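Local atomic coordinates of diguanylate cyclase/phosphodiesterase (Caldicellulosiruptor saccharolyticus, PDB entry 3MTK), a protein that probably acts in cyclic di-GMP turnover as a cyclic-guanylate-specific phosphodiesterase, the piece described here being its GGDEF (diguanylate cyclase-type) domain. Residues A[80-83]-A[87-90]. Residues are numbered along the deposited sequence; the frame is centred on the assembly and turned at random.
Sequences AFKI and RFAI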
# COMPACT_ATOMS: atom_id res chain seq x y z
N ALA A 80 -3.85 0.38 7.23
CA ALA A 80 -2.67 0.60 6.41
C ALA A 80 -1.52 -0.21 6.98
O ALA A 80 -1.32 -0.23 8.19
CB ALA A 80 -2.32 2.08 6.39
N PHE A 81 -0.77 -0.89 6.11
CA PHE A 81 0.36 -1.71 6.55
C PHE A 81 1.62 -1.49 5.74
O PHE A 81 1.56 -1.05 4.58
CB PHE A 81 -0.00 -3.20 6.45
CG PHE A 81 -1.38 -3.52 6.93
CD1 PHE A 81 -2.49 -3.26 6.13
CD2 PHE A 81 -1.58 -4.07 8.19
CE1 PHE A 81 -3.78 -3.54 6.58
CE2 PHE A 81 -2.87 -4.35 8.66
CZ PHE A 81 -3.97 -4.09 7.85
N LYS A 82 2.76 -1.80 6.34
CA LYS A 82 4.05 -1.70 5.66
C LYS A 82 4.50 -3.14 5.53
O LYS A 82 4.92 -3.76 6.51
CB LYS A 82 5.06 -0.90 6.48
CG LYS A 82 6.43 -0.79 5.81
CD LYS A 82 6.39 0.12 4.58
CE LYS A 82 7.70 0.09 3.79
NZ LYS A 82 8.93 0.32 4.61
N ILE A 83 4.43 -3.69 4.32
CA ILE A 83 4.78 -5.08 4.10
C ILE A 83 6.07 -5.36 3.34
O ILE A 83 6.48 -6.51 3.20
CB ILE A 83 3.63 -5.80 3.38
CG1 ILE A 83 3.35 -5.11 2.04
CG2 ILE A 83 2.38 -5.77 4.25
CD1 ILE A 83 2.21 -5.74 1.28
N ARG A 87 6.93 -1.21 -0.23
CA ARG A 87 5.54 -1.51 -0.50
C ARG A 87 4.61 -1.41 0.69
O ARG A 87 4.94 -1.86 1.78
CB ARG A 87 5.45 -2.91 -1.11
CG ARG A 87 4.04 -3.46 -1.21
CD ARG A 87 4.06 -4.85 -1.80
NE ARG A 87 4.73 -4.88 -3.11
CZ ARG A 87 4.70 -5.93 -3.93
NH1 ARG A 87 4.04 -7.03 -3.58
NH2 ARG A 87 5.31 -5.88 -5.11
N PHE A 88 3.43 -0.83 0.45
CA PHE A 88 2.42 -0.67 1.49
C PHE A 88 1.17 -1.43 1.08
O PHE A 88 0.99 -1.75 -0.10
CB PHE A 88 2.05 0.81 1.66
CG PHE A 88 3.14 1.65 2.25
CD1 PHE A 88 3.20 1.89 3.61
CD2 PHE A 88 4.08 2.28 1.42
CE1 PHE A 88 4.18 2.74 4.16
CE2 PHE A 88 5.05 3.12 1.95
CZ PHE A 88 5.10 3.35 3.33
N ALA A 89 0.31 -1.71 2.06
CA ALA A 89 -0.95 -2.42 1.84
C ALA A 89 -2.10 -1.74 2.57
O ALA A 89 -1.93 -1.19 3.65
CB ALA A 89 -0.83 -3.87 2.31
N ILE A 90 -3.28 -1.78 1.96
CA ILE A 90 -4.45 -1.18 2.58
C ILE A 90 -5.64 -2.12 2.52
O ILE A 90 -5.83 -2.86 1.55
CB ILE A 90 -4.89 0.12 1.88
CG1 ILE A 90 -3.74 1.12 1.79
CG2 ILE A 90 -6.08 0.73 2.63
CD1 ILE A 90 -3.31 1.69 3.12
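The carbonyl oxygen of Ala-89 is gripped by both a strong and a weak donor: Phe-81 N lies 2.7 Å from Ala-89 O, in the carbonyl plane, while Ala-80 CA adds a CA-H...O contact. Phe-81 returns the bond, its own O accepting from Ala-89 N at 2.9 Å with that donor tilted 33° from the carbonyl plane, and Phe-88 CA also approaches this oxygen. Together they make Phe-81 and Ala-89 the antiparallel hydrogen-bonded pair of a beta hairpin. A longer bond, 3.2 Å from Ile-83 N to Arg-87 O, follows toward the turn. On the face shared by Lys-82 and Phe-88, the lysine lies obliquely over the aromatic ring. Its CG is anti to the backbone N (chi1 179°) and the chain bends at chi2, which brings CD over one ring face, 3.8 Å from the Phe-88 centroid, a CH-pi contact offset toward the rim. The ammonium sits farther off, at best a weak cation-pi partner, and makes a weak hydrogen bond to Phe-85 O. An alanine in place of Phe-88 would probably leave the lysine methylenes without their aromatic support and open a gap against Ile-66 and Ile-70 of helix 56-74. Beyond Phe-88 on this face, Ile-90 CD1 presses tightly on Ala-80 CB, 3.4 Å away. On the face that carries Phe-81 and Ala-89, the end of Ile-83 reaches over, its CD1 meeting Ala-89 CB and Arg-87 CD, each at 3.7 Å, with Leu-21 of helix 18-30 packing on Ile-83 and Ala-89; the arginine's guanidinium goes on to a salt bridge with Asp-145. The hairpin thus illustrates how backbone bonds fix the register at the edge of the GGDEF-domain sheet, while mainly apolar contacts, including the aliphatic part of a lysine, fill both its faces.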